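Local coordinates for glutamate--tRNA ligase (Methanothermobacter thermautotrophicus, PDB 3AII), which is a non-discriminating class I glutamyl-tRNA synthetase, which activates glutamate with ATP and transfers it to the acceptor end of tRNA, at residues A[207-212]-A[219-224]; A[189-192]-A[197-200]; A[174-179]-A[252-257]; A[235-240]-A[307-312]. All blocks are in the same frame, centred on the assembly; numbering follows the deposited sequence. Where two conformers were deposited one is given.

From the N terminus, helix 172-184 opens contact 3 with 174-179, and the chain then closes two short loops in succession. Contact 2 joins strand 188-191 to helix 195-203, and contact 1 joins the following cysteine loop to helix 215-224; both touch the same zinc ion. Residues 235-240 next open contact 4, before 252-257 returns to close contact 3. Contacts 1 and 2 are therefore nested inside the long loop of contact 3, whereas contact 4, closed by 307-312 on helix 299-310, crosses it. Contacts 2, 3 and 4 all reach one four-stranded antiparallel sheet, tying the zinc site and helices 172-184 and 299-310 to neighbouring strands.

Contact 1: A[207-212]-A[219-224]; sequences ACHCRS and LQRWRE. With ZN (zinc ion), chain D.
R221 reaches out from its helix to the zinc-binding sulfur of C210, and this is where the contact is close. NH1 of R221 donates to SG of C210 at 3.3 Å with an N-H...S angle of 153°, and the sulfur lies at the edge of the guanidinium, 11° out of its plane. The arginine chain is extended from CG to NE, which lets it span the 10.0 Å between the CA atoms of C210 and R221. The sulfur is already engaged: C210 SG and C208 SG are each 2.4 Å from the zinc ion, whose other ligands are C191 and C193. A guanidinium beside a zinc-bound thiolate would be expected to offset part of its negative charge.

The other side is loose. H209, an exposed residue, offers only its ring edge, with CD2 4.4 Å from NH2 of R221, and no bond is formed. An alanine here in place of R221 would remove the guanidinium and is likely to leave C210 SG and the backbone oxygen of V190, the second acceptor of NH1, without their shared donor.

Through that V190 bond helix 215-224 is tied to edge strand 188-191 as well as to the cysteine loop. C208 rests against F198 and L201 of helix 195-203, while W222 packs on V190 and on helix 172-184.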
loop_
_atom_site.group_PDB
_atom_site.type_symbol
_atom_site.label_atom_id
_atom_site.label_comp_id
_atom_site.label_asym_id
_atom_site.label_seq_id
_atom_site.Cartn_x
_atom_site.Cartn_y
_atom_site.Cartn_z
ATOM N N ALA A 207 3.101 11.719 42.977
ATOM C CA ALA A 207 2.680 10.324 42.894
ATOM C C ALA A 207 1.304 10.102 43.505
ATOM O O ALA A 207 0.944 10.725 44.505
ATOM C CB ALA A 207 3.703 9.424 43.561
ATOM N N CYS A 208 0.532 9.209 42.894
ATOM C CA CYS A 208 -0.727 8.786 43.481
ATOM C C CYS A 208 -0.413 7.739 44.537
ATOM O O CYS A 208 0.720 7.263 44.637
ATOM C CB CYS A 208 -1.675 8.219 42.418
ATOM S SG CYS A 208 -1.179 6.597 41.763
ATOM N N HIS A 209 -1.417 7.387 45.328
ATOM C CA HIS A 209 -1.247 6.385 46.371
ATOM C C HIS A 209 -0.853 5.016 45.811
ATOM O O HIS A 209 -0.101 4.274 46.439
ATOM C CB HIS A 209 -2.530 6.273 47.201
ATOM C CG HIS A 209 -2.556 5.092 48.117
ATOM N ND1 HIS A 209 -1.775 5.014 49.251
ATOM C CD2 HIS A 209 -3.270 3.944 48.070
ATOM C CE1 HIS A 209 -2.006 3.865 49.862
ATOM N NE2 HIS A 209 -2.906 3.196 49.166
ATOM N N CYS A 210 -1.359 4.692 44.623
ATOM C CA CYS A 210 -1.162 3.368 44.041
ATOM C C CYS A 210 0.327 3.100 43.817
ATOM O O CYS A 210 0.785 1.954 43.872
ATOM C CB CYS A 210 -1.897 3.266 42.699
ATOM S SG CYS A 210 -3.621 3.854 42.719
ATOM N N ARG A 211 1.067 4.167 43.545
ATOM C CA ARG A 211 2.477 4.056 43.194
ATOM C C ARG A 211 3.323 3.565 44.363
ATOM O O ARG A 211 4.460 3.139 44.168
ATOM C CB ARG A 211 3.010 5.401 42.703
ATOM C CG ARG A 211 4.201 5.289 41.764
ATOM C CD ARG A 211 4.779 6.659 41.460
ATOM N NE ARG A 211 5.509 6.697 40.193
ATOM C CZ ARG A 211 6.828 6.567 40.072
ATOM N NH1 ARG A 211 7.588 6.381 41.147
ATOM N NH2 ARG A 211 7.390 6.629 38.872
ATOM N N SER A 212 2.765 3.617 45.572
ATOM C CA SER A 212 3.502 3.211 46.766
ATOM C C SER A 212 3.197 1.782 47.211
ATOM O O SER A 212 3.804 1.285 48.165
ATOM C CB SER A 212 3.224 4.178 47.927
ATOM O OG SER A 212 1.888 4.045 48.391
ATOM N N LEU A 219 -0.227 -7.205 43.043
ATOM C CA LEU A 219 -0.548 -8.448 42.362
ATOM C C LEU A 219 -2.023 -8.778 42.560
ATOM O O LEU A 219 -2.689 -9.275 41.655
ATOM C CB LEU A 219 0.338 -9.583 42.888
ATOM C CG LEU A 219 0.347 -10.888 42.094
ATOM C CD1 LEU A 219 0.956 -10.654 40.716
ATOM C CD2 LEU A 219 1.114 -11.987 42.860
ATOM N N GLN A 220 -2.526 -8.497 43.761
ATOM C CA GLN A 220 -3.942 -8.683 44.045
ATOM C C GLN A 220 -4.812 -7.765 43.169
ATOM O O GLN A 220 -5.818 -8.204 42.617
ATOM C CB GLN A 220 -4.218 -8.439 45.536
ATOM C CG GLN A 220 -5.693 -8.360 45.891
ATOM C CD GLN A 220 -6.406 -9.674 45.716
ATOM O OE1 GLN A 220 -5.807 -10.745 45.845
ATOM N NE2 GLN A 220 -7.701 -9.608 45.427
ATOM N N ARG A 221 -4.419 -6.503 43.038
ATOM C CA ARG A 221 -5.164 -5.574 42.190
ATOM C C ARG A 221 -5.113 -6.020 40.736
ATOM O O ARG A 221 -6.087 -5.874 39.994
ATOM C CB ARG A 221 -4.583 -4.172 42.270
ATOM C CG ARG A 221 -4.807 -3.457 43.606
ATOM C CD ARG A 221 -4.489 -1.986 43.414
ATOM N NE ARG A 221 -4.880 -1.154 44.550
ATOM C CZ ARG A 221 -4.874 0.174 44.522
ATOM N NH1 ARG A 221 -4.506 0.805 43.414
ATOM N NH2 ARG A 221 -5.244 0.871 45.591
ATOM N N TRP A 222 -3.958 -6.541 40.336
ATOM C CA TRP A 222 -3.766 -7.031 38.971
ATOM C C TRP A 222 -4.752 -8.151 38.694
ATOM O O TRP A 222 -5.453 -8.142 37.678
ATOM C CB TRP A 222 -2.311 -7.494 38.760
ATOM C CG TRP A 222 -2.072 -8.384 37.556
ATOM C CD1 TRP A 222 -1.631 -9.682 37.568
ATOM C CD2 TRP A 222 -2.271 -8.044 36.182
ATOM N NE1 TRP A 222 -1.537 -10.167 36.294
ATOM C CE2 TRP A 222 -1.924 -9.187 35.415
ATOM C CE3 TRP A 222 -2.704 -6.890 35.521
ATOM C CZ2 TRP A 222 -1.986 -9.205 34.026
ATOM C CZ3 TRP A 222 -2.778 -6.909 34.132
ATOM C CH2 TRP A 222 -2.423 -8.059 33.400
ATOM N N ARG A 223 -4.842 -9.104 39.618
ATOM C CA ARG A 223 -5.716 -10.250 39.409
ATOM C C ARG A 223 -7.169 -9.803 39.379
ATOM O O ARG A 223 -7.997 -10.354 38.645
ATOM C CB ARG A 223 -5.464 -11.310 40.491
ATOM C CG ARG A 223 -4.135 -12.019 40.275
ATOM C CD ARG A 223 -3.934 -13.194 41.233
ATOM N NE ARG A 223 -2.773 -13.987 40.828
ATOM C CZ ARG A 223 -1.766 -14.315 41.631
ATOM N NH1 ARG A 223 -1.770 -13.931 42.901
ATOM N NH2 ARG A 223 -0.756 -15.036 41.163
ATOM N N GLU A 224 -7.463 -8.746 40.123
ATOM C CA GLU A 224 -8.822 -8.231 40.169
ATOM C C GLU A 224 -9.247 -7.596 38.852
ATOM O O GLU A 224 -10.432 -7.610 38.511
ATOM C CB GLU A 224 -8.965 -7.210 41.291
ATOM C CG GLU A 224 -8.829 -7.807 42.674
ATOM C CD GLU A 224 -8.857 -6.739 43.745
ATOM O OE1 GLU A 224 -8.599 -7.070 44.918
ATOM O OE2 GLU A 224 -9.134 -5.568 43.397
HETATM ZN ZN ZN D . -3.372 5.695 41.245
#

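Contact 2: A[189-192]-A[197-200]; sequences YVCT and EFRE. With ZN (zinc ion), chain D.
The four-cysteine zinc site takes one ligand, C191, from the end of an edge strand, and F198, on the helix that follows, packs against that ligand's sulfur. SG of C191 binds the zinc ion at 2.4 Å and also meets the phenyl ring, with CD2 of F198 3.6 Å away. This is a sulfur-aromatic contact: the sulfur stands 4.5 Å from the ring centroid and 45° off its normal, an oblique approach. C191 SG (chi1 -178°) and F198 CG (chi1 -177°) both stand anti to their backbone nitrogens, which carries the sulfur and the ring together between strand and helix.

C193, C208 and C210 complete the metal site. The strand belongs to a four-stranded antiparallel sheet, and backbone bonds from Y189 to R236 and from C191 to V234 fix it on its neighbour; the setting is consistent with the acceptor-binding insertion of glutamyl- and glutaminyl-tRNA synthetases, set within the nucleotide-binding fold. Two residues apart, Y189 and C191 both direct their side chains at helix 195-203.

Y189 approaches F198 from the opposite direction. Its OH lies at the edge of the phenyl ring, 3.4 Å from CZ of F198, while CE2 of F198 lies near the tyrosine ring plane. That hydroxyl is hydrogen-bonded to D250, and R236 adds a cation-pi contact with the phenyl ring.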
loop_
_atom_site.group_PDB
_atom_site.type_symbol
_atom_site.label_atom_id
_atom_site.label_comp_id
_atom_site.label_asym_id
_atom_site.label_seq_id
_atom_site.Cartn_x
_atom_site.Cartn_y
_atom_site.Cartn_z
ATOM N N TYR A 189 2.648 -0.711 38.521
ATOM C CA TYR A 189 1.649 -0.747 39.576
ATOM C C TYR A 189 0.257 -0.702 38.987
ATOM O O TYR A 189 0.082 -0.279 37.839
ATOM C CB TYR A 189 1.862 0.405 40.570
ATOM C CG TYR A 189 1.810 1.811 40.006
ATOM C CD1 TYR A 189 2.892 2.359 39.324
ATOM C CD2 TYR A 189 0.683 2.604 40.182
ATOM C CE1 TYR A 189 2.844 3.642 38.836
ATOM C CE2 TYR A 189 0.635 3.892 39.706
ATOM C CZ TYR A 189 1.704 4.412 39.038
ATOM O OH TYR A 189 1.635 5.702 38.555
ATOM N N VAL A 190 -0.731 -1.164 39.758
ATOM C CA VAL A 190 -2.118 -1.066 39.311
ATOM C C VAL A 190 -2.767 0.185 39.870
ATOM O O VAL A 190 -2.914 0.332 41.088
ATOM C CB VAL A 190 -2.942 -2.279 39.704
ATOM C CG1 VAL A 190 -4.373 -2.116 39.172
ATOM C CG2 VAL A 190 -2.295 -3.555 39.154
ATOM N N CYS A 191 -3.154 1.079 38.970
ATOM C CA CYS A 191 -3.716 2.362 39.360
ATOM C C CYS A 191 -5.223 2.347 39.203
ATOM O O CYS A 191 -5.752 2.105 38.113
ATOM C CB CYS A 191 -3.129 3.482 38.517
ATOM S SG CYS A 191 -3.737 5.113 38.995
ATOM N N THR A 192 -5.904 2.631 40.311
ATOM C CA THR A 192 -7.357 2.663 40.357
ATOM C C THR A 192 -7.883 4.095 40.439
ATOM O O THR A 192 -9.073 4.306 40.654
ATOM C CB THR A 192 -7.877 1.888 41.585
ATOM O OG1 THR A 192 -7.176 2.331 42.755
ATOM C CG2 THR A 192 -7.652 0.388 41.412
ATOM N N GLU A 197 -8.000 12.828 37.822
ATOM C CA GLU A 197 -7.339 13.104 39.089
ATOM C C GLU A 197 -5.885 12.635 39.033
ATOM O O GLU A 197 -4.985 13.313 39.532
ATOM C CB GLU A 197 -8.079 12.444 40.252
ATOM C CG GLU A 197 -8.017 13.254 41.543
ATOM C CD GLU A 197 -7.508 12.449 42.724
ATOM O OE1 GLU A 197 -8.131 11.416 43.057
ATOM O OE2 GLU A 197 -6.489 12.853 43.326
ATOM N N PHE A 198 -5.658 11.481 38.408
ATOM C CA PHE A 198 -4.297 11.003 38.204
ATOM C C PHE A 198 -3.499 11.971 37.342
ATOM O O PHE A 198 -2.331 12.252 37.614
ATOM C CB PHE A 198 -4.271 9.609 37.553
ATOM C CG PHE A 198 -2.883 9.067 37.389
ATOM C CD1 PHE A 198 -2.175 9.281 36.218
ATOM C CD2 PHE A 198 -2.269 8.387 38.426
ATOM C CE1 PHE A 198 -0.883 8.814 36.077
ATOM C CE2 PHE A 198 -0.974 7.917 38.290
ATOM C CZ PHE A 198 -0.286 8.126 37.114
ATOM N N ARG A 199 -4.129 12.472 36.284
ATOM C CA ARG A 199 -3.447 13.364 35.357
ATOM C C ARG A 199 -2.995 14.641 36.061
ATOM O O ARG A 199 -1.895 15.142 35.818
ATOM C CB ARG A 199 -4.364 13.702 34.175
ATOM C CG ARG A 199 -3.733 14.608 33.131
ATOM C CD ARG A 199 -4.714 14.909 32.013
ATOM N NE ARG A 199 -4.163 15.856 31.048
ATOM C CZ ARG A 199 -4.762 16.196 29.913
ATOM N NH1 ARG A 199 -5.932 15.660 29.596
ATOM N NH2 ARG A 199 -4.191 17.068 29.092
ATOM N N GLU A 200 -3.846 15.160 36.939
ATOM C CA GLU A 200 -3.528 16.381 37.671
ATOM C C GLU A 200 -2.283 16.184 38.542
ATOM O O GLU A 200 -1.418 17.059 38.618
ATOM C CB GLU A 200 -4.722 16.812 38.522
ATOM C CG GLU A 200 -4.643 18.238 39.036
ATOM C CD GLU A 200 -5.853 18.621 39.865
ATOM O OE1 GLU A 200 -6.328 17.772 40.650
ATOM O OE2 GLU A 200 -6.327 19.769 39.734
HETATM ZN ZN ZN D . -3.372 5.695 41.245
#

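Contact 3: A[174-179]-A[252-257]; sequences TYYEYT and VSMRIV
The backbone oxygen of Y175 is gripped twice by T179 and touched by the methyl of M254. T179 N makes the helical bond to Y175 O at 2.9 Å, and T179 OG1 donates to Y175 O at 2.8 Å, from the opposite face of the carbonyl plane. A chi1 of -67° sets OG1 beside its own nitrogen, within reach of the preceding turn. The same hydroxyl accepts from a water at 2.9 Å, and that water also hydrogen-bonds S253 OG at 2.7 Å, bridging helix and strand.

M254, the apolar half, bends at chi2 (-73°) and brings CE to 3.1 Å from T179 OG1, a tight approach, and to 3.6 Å from Y175 CB. CE also lies at the edge of the Y176 ring, 3.9 Å from CD1. S253 and M254 both face V235 in a classic beta bulge, consistent with two consecutive side chains both pointing toward helix 172-184. This helix lies on the four-stranded antiparallel sheet, the axes of 174-179 and 252-256 passing 10.3 Å apart at 123°, and Y176 OH bonds to V270 O of the next strand.

A valine at T179 would remove OG1 and would probably leave Y175 O with a single donor and the bridging water without its helix acceptor.

Because the buried hydroxyl both donates and accepts, a thioether methyl can press against it without denying it a hydrogen-bonding partner.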
loop_
_atom_site.group_PDB
_atom_site.type_symbol
_atom_site.label_atom_id
_atom_site.label_comp_id
_atom_site.label_asym_id
_atom_site.label_seq_id
_atom_site.Cartn_x
_atom_site.Cartn_y
_atom_site.Cartn_z
ATOM N N THR A 174 1.544 -14.498 27.868
ATOM C CA THR A 174 2.912 -14.010 27.918
ATOM C C THR A 174 2.921 -12.574 28.446
ATOM O O THR A 174 3.725 -12.219 29.321
ATOM C CB THR A 174 3.565 -14.082 26.525
ATOM O OG1 THR A 174 3.676 -15.461 26.130
ATOM C CG2 THR A 174 4.942 -13.444 26.531
ATOM N N TYR A 175 2.025 -11.741 27.917
ATOM C CA TYR A 175 1.955 -10.366 28.412
ATOM C C TYR A 175 1.562 -10.335 29.882
ATOM O O TYR A 175 2.017 -9.474 30.620
ATOM C CB TYR A 175 0.997 -9.513 27.572
ATOM C CG TYR A 175 1.290 -9.596 26.098
ATOM C CD1 TYR A 175 2.572 -9.330 25.611
ATOM C CD2 TYR A 175 0.293 -9.905 25.193
ATOM C CE1 TYR A 175 2.844 -9.410 24.262
ATOM C CE2 TYR A 175 0.553 -9.987 23.846
ATOM C CZ TYR A 175 1.830 -9.743 23.391
ATOM O OH TYR A 175 2.087 -9.838 22.048
ATOM N N TYR A 176 0.692 -11.252 30.299
ATOM C CA TYR A 176 0.291 -11.305 31.713
ATOM C C TYR A 176 1.461 -11.743 32.590
ATOM O O TYR A 176 1.694 -11.177 33.655
ATOM C CB TYR A 176 -0.894 -12.262 31.895
ATOM C CG TYR A 176 -2.158 -11.879 31.145
ATOM C CD1 TYR A 176 -2.389 -10.573 30.716
ATOM C CD2 TYR A 176 -3.132 -12.834 30.882
ATOM C CE1 TYR A 176 -3.541 -10.246 30.024
ATOM C CE2 TYR A 176 -4.285 -12.522 30.189
ATOM C CZ TYR A 176 -4.495 -11.223 29.771
ATOM O OH TYR A 176 -5.665 -10.931 29.105
ATOM N N GLU A 177 2.195 -12.752 32.129
ATOM C CA GLU A 177 3.384 -13.249 32.825
ATOM C C GLU A 177 4.381 -12.121 33.050
ATOM O O GLU A 177 4.911 -11.934 34.169
ATOM C CB GLU A 177 4.050 -14.360 32.001
ATOM C CG GLU A 177 5.312 -14.934 32.638
ATOM C CD GLU A 177 6.081 -15.839 31.685
ATOM O OE1 GLU A 177 5.485 -16.294 30.683
ATOM O OE2 GLU A 177 7.282 -16.091 31.932
ATOM N N TYR A 178 4.645 -11.358 31.997
ATOM C CA TYR A 178 5.623 -10.288 32.114
ATOM C C TYR A 178 5.090 -9.057 32.832
ATOM O O TYR A 178 5.867 -8.280 33.347
ATOM C CB TYR A 178 6.314 -9.983 30.772
ATOM C CG TYR A 178 7.314 -11.072 30.495
ATOM C CD1 TYR A 178 8.582 -11.019 31.051
ATOM C CD2 TYR A 178 6.957 -12.204 29.777
ATOM C CE1 TYR A 178 9.490 -12.042 30.858
ATOM C CE2 TYR A 178 7.867 -13.246 29.589
ATOM C CZ TYR A 178 9.130 -13.142 30.136
ATOM O OH TYR A 178 10.045 -14.156 29.953
ATOM N N THR A 179 3.769 -8.894 32.875
ATOM C CA THR A 179 3.185 -7.874 33.755
ATOM C C THR A 179 3.464 -8.217 35.221
ATOM O O THR A 179 3.855 -7.346 36.004
ATOM C CB THR A 179 1.671 -7.739 33.532
ATOM O OG1 THR A 179 1.450 -7.216 32.215
ATOM C CG2 THR A 179 1.053 -6.783 34.552
ATOM N N VAL A 252 0.632 3.884 30.478
ATOM C CA VAL A 252 -0.224 2.713 30.659
ATOM C C VAL A 252 0.215 1.508 29.825
ATOM O O VAL A 252 0.353 1.597 28.600
ATOM C CB VAL A 252 -1.682 3.053 30.298
ATOM C CG1 VAL A 252 -2.553 1.815 30.342
ATOM C CG2 VAL A 252 -2.220 4.108 31.244
ATOM N N SER A 253 0.426 0.378 30.499
ATOM C CA SER A 253 0.832 -0.857 29.829
ATOM C C SER A 253 -0.300 -1.851 29.628
ATOM O O SER A 253 -0.227 -2.688 28.726
ATOM C CB SER A 253 1.973 -1.540 30.587
ATOM O OG SER A 253 1.580 -1.906 31.907
ATOM N N MET A 254 -1.326 -1.798 30.477
ATOM C CA MET A 254 -2.466 -2.730 30.377
ATOM C C MET A 254 -3.768 -2.007 30.655
ATOM O O MET A 254 -3.833 -1.199 31.588
ATOM C CB MET A 254 -2.371 -3.852 31.422
ATOM C CG MET A 254 -1.327 -4.900 31.216
ATOM S SD MET A 254 -1.841 -5.997 29.850
ATOM C CE MET A 254 -0.565 -7.250 29.872
ATOM N N ARG A 255 -4.802 -2.327 29.875
ATOM C CA ARG A 255 -6.127 -1.750 30.082
ATOM C C ARG A 255 -7.195 -2.827 30.016
ATOM O O ARG A 255 -6.939 -3.938 29.565
ATOM C CB ARG A 255 -6.420 -0.681 29.034
ATOM C CG ARG A 255 -6.371 -1.205 27.615
ATOM C CD ARG A 255 -6.733 -0.162 26.587
ATOM N NE ARG A 255 -6.820 -0.754 25.259
ATOM C CZ ARG A 255 -7.048 -0.060 24.151
ATOM N NH1 ARG A 255 -7.116 -0.679 22.980
ATOM N NH2 ARG A 255 -7.207 1.257 24.214
ATOM N N ILE A 256 -8.397 -2.483 30.470
ATOM C CA ILE A 256 -9.515 -3.411 30.428
ATOM C C ILE A 256 -10.424 -3.002 29.274
ATOM O O ILE A 256 -10.799 -1.838 29.179
ATOM C CB ILE A 256 -10.313 -3.369 31.746
ATOM C CG1 ILE A 256 -9.414 -3.729 32.939
ATOM C CG2 ILE A 256 -11.510 -4.315 31.658
ATOM C CD1 ILE A 256 -10.012 -3.394 34.311
ATOM N N VAL A 257 -10.752 -3.948 28.395
ATOM C CA VAL A 257 -11.621 -3.683 27.248
ATOM C C VAL A 257 -12.658 -4.783 27.180
ATOM O O VAL A 257 -12.310 -5.965 27.114
ATOM C CB VAL A 257 -10.834 -3.688 25.923
ATOM C CG1 VAL A 257 -11.756 -3.357 24.728
ATOM C CG2 VAL A 257 -9.653 -2.726 25.997
HETATM O O HOH W 1 2.361 -4.461 32.135
#

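Contact 4: A[235-240]-A[307-312]; sequences VRVKTD and YRHLGW
The H309 imidazole meets K238 O and V237 CG1 at its edge, both near its plane, so the segment 235-240 approaches the ring rim rather than a face. Just past H309, where the W312 indole lays one face over CB of L310, the helix ends in a Schellman motif: G311 takes a positive phi, W312 N bonds back to Y307 O at 2.8 Å, and G311 N to R308 O at 3.1 Å.

The bond across the contact is short and well aligned. CG of H309 stands anti to its carbonyl carbon, beside the backbone N, which sends the ring out from the helix toward K238 O. H309 NE2 donates to K238 O at 2.6 Å with an N-H...O angle of 157°; the oxygen is only 3° out of the ring plane, although the donor is tilted 18° from the carbonyl plane. One helix side chain thus holds the backbone one residue past the end of strand 234-237. The K238 side chain runs off elsewhere, its NZ bonding to the backbone oxygen of R211 in the zinc loop. What remains is looser: V237 CG1 stands 4.2 Å from CD2 of H309.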
loop_
_atom_site.group_PDB
_atom_site.type_symbol
_atom_site.label_atom_id
_atom_site.label_comp_id
_atom_site.label_asym_id
_atom_site.label_seq_id
_atom_site.Cartn_x
_atom_site.Cartn_y
_atom_site.Cartn_z
ATOM N N VAL A 235 -2.764 -0.807 34.407
ATOM C CA VAL A 235 -1.395 -0.969 34.872
ATOM C C VAL A 235 -0.547 0.149 34.279
ATOM O O VAL A 235 -0.628 0.428 33.073
ATOM C CB VAL A 235 -0.802 -2.345 34.454
ATOM C CG1 VAL A 235 0.636 -2.492 34.958
ATOM C CG2 VAL A 235 -1.642 -3.484 35.001
ATOM N N ARG A 236 0.242 0.799 35.132
ATOM C CA ARG A 236 1.151 1.865 34.711
ATOM C C ARG A 236 2.594 1.463 34.950
ATOM O O ARG A 236 2.916 0.875 35.973
ATOM C CB ARG A 236 0.847 3.151 35.485
ATOM C CG ARG A 236 -0.502 3.743 35.126
ATOM C CD ARG A 236 -0.773 5.031 35.900
ATOM N NE ARG A 236 -2.034 5.627 35.448
ATOM C CZ ARG A 236 -2.171 6.319 34.322
ATOM N NH1 ARG A 236 -1.132 6.528 33.526
ATOM N NH2 ARG A 236 -3.353 6.817 33.989
ATOM N N VAL A 237 3.452 1.760 33.981
ATOM C CA VAL A 237 4.871 1.489 34.129
ATOM C C VAL A 237 5.465 2.628 34.948
ATOM O O VAL A 237 5.191 3.788 34.674
ATOM C CB VAL A 237 5.547 1.443 32.763
ATOM C CG1 VAL A 237 7.047 1.212 32.910
ATOM C CG2 VAL A 237 4.908 0.347 31.899
ATOM N N LYS A 238 6.279 2.312 35.949
ATOM C CA LYS A 238 6.916 3.381 36.707
ATOM C C LYS A 238 8.046 3.960 35.872
ATOM O O LYS A 238 8.977 3.247 35.511
ATOM C CB LYS A 238 7.448 2.859 38.046
ATOM C CG LYS A 238 6.359 2.368 38.996
ATOM C CD LYS A 238 6.916 1.971 40.368
ATOM C CE LYS A 238 5.799 1.434 41.254
ATOM N NZ LYS A 238 6.227 1.145 42.671
ATOM N N THR A 239 7.952 5.247 35.543
ATOM C CA THR A 239 9.031 5.917 34.831
ATOM C C THR A 239 9.559 7.061 35.686
ATOM O O THR A 239 10.067 6.825 36.772
ATOM C CB THR A 239 8.599 6.392 33.437
ATOM O OG1 THR A 239 7.590 7.402 33.554
ATOM C CG2 THR A 239 8.038 5.207 32.646
ATOM N N ASP A 240 9.438 8.284 35.190
ATOM C CA ASP A 240 9.879 9.470 35.914
ATOM C C ASP A 240 8.708 10.434 35.939
ATOM O O ASP A 240 8.282 10.911 34.892
ATOM C CB ASP A 240 11.073 10.102 35.192
ATOM C CG ASP A 240 11.386 11.509 35.682
ATOM O OD1 ASP A 240 10.885 11.906 36.752
ATOM O OD2 ASP A 240 12.144 12.223 34.989
ATOM N N TYR A 307 12.538 -2.086 29.437
ATOM C CA TYR A 307 13.777 -2.845 29.281
ATOM C C TYR A 307 14.616 -2.669 30.542
ATOM O O TYR A 307 15.128 -3.625 31.098
ATOM C CB TYR A 307 14.571 -2.367 28.063
ATOM C CG TYR A 307 14.041 -2.827 26.716
ATOM C CD1 TYR A 307 14.362 -4.088 26.221
ATOM C CD2 TYR A 307 13.236 -1.998 25.949
ATOM C CE1 TYR A 307 13.897 -4.509 24.979
ATOM C CE2 TYR A 307 12.750 -2.417 24.694
ATOM C CZ TYR A 307 13.089 -3.675 24.231
ATOM O OH TYR A 307 12.631 -4.096 23.004
ATOM N N ARG A 308 14.728 -1.425 30.984
ATOM C CA ARG A 308 15.430 -1.086 32.222
ATOM C C ARG A 308 14.951 -1.907 33.416
ATOM O O ARG A 308 15.737 -2.587 34.105
ATOM C CB ARG A 308 15.214 0.395 32.540
ATOM C CG ARG A 308 16.098 1.359 31.785
ATOM C CD ARG A 308 15.919 2.754 32.357
ATOM N NE ARG A 308 15.710 2.715 33.804
ATOM C CZ ARG A 308 15.485 3.790 34.552
ATOM N NH1 ARG A 308 15.301 3.667 35.859
ATOM N NH2 ARG A 308 15.450 4.987 33.990
ATOM N N HIS A 309 13.652 -1.829 33.678
ATOM C CA HIS A 309 13.063 -2.484 34.832
ATOM C C HIS A 309 13.193 -3.991 34.800
ATOM O O HIS A 309 13.342 -4.617 35.844
ATOM C CB HIS A 309 11.585 -2.112 34.976
ATOM C CG HIS A 309 11.360 -0.738 35.512
ATOM N ND1 HIS A 309 12.064 -0.239 36.588
ATOM C CD2 HIS A 309 10.492 0.233 35.145
ATOM C CE1 HIS A 309 11.648 0.986 36.853
ATOM N NE2 HIS A 309 10.692 1.294 35.995
ATOM N N LEU A 310 13.134 -4.566 33.605
ATOM C CA LEU A 310 13.205 -6.019 33.460
ATOM C C LEU A 310 14.647 -6.535 33.339
ATOM O O LEU A 310 14.886 -7.750 33.315
ATOM C CB LEU A 310 12.345 -6.462 32.274
ATOM C CG LEU A 310 10.833 -6.320 32.518
ATOM C CD1 LEU A 310 10.040 -6.392 31.204
ATOM C CD2 LEU A 310 10.335 -7.362 33.514
ATOM N N GLY A 311 15.599 -5.614 33.265
ATOM C CA GLY A 311 17.005 -5.976 33.153
ATOM C C GLY A 311 17.371 -6.487 31.770
ATOM O O GLY A 311 18.171 -7.411 31.624
ATOM N N TRP A 312 16.777 -5.878 30.751
ATOM C CA TRP A 312 16.976 -6.291 29.366
ATOM C C TRP A 312 17.718 -5.223 28.581
ATOM O O TRP A 312 17.491 -4.026 28.766
ATOM C CB TRP A 312 15.623 -6.493 28.686
ATOM C CG TRP A 312 14.774 -7.614 29.214
ATOM C CD1 TRP A 312 15.149 -8.644 30.035
ATOM C CD2 TRP A 312 13.397 -7.828 28.907
ATOM N NE1 TRP A 312 14.077 -9.481 30.259
ATOM C CE2 TRP A 312 12.991 -8.995 29.582
ATOM C CE3 TRP A 312 12.468 -7.143 28.118
ATOM C CZ2 TRP A 312 11.695 -9.490 29.491
ATOM C CZ3 TRP A 312 11.183 -7.628 28.039
ATOM C CH2 TRP A 312 10.808 -8.792 28.723
#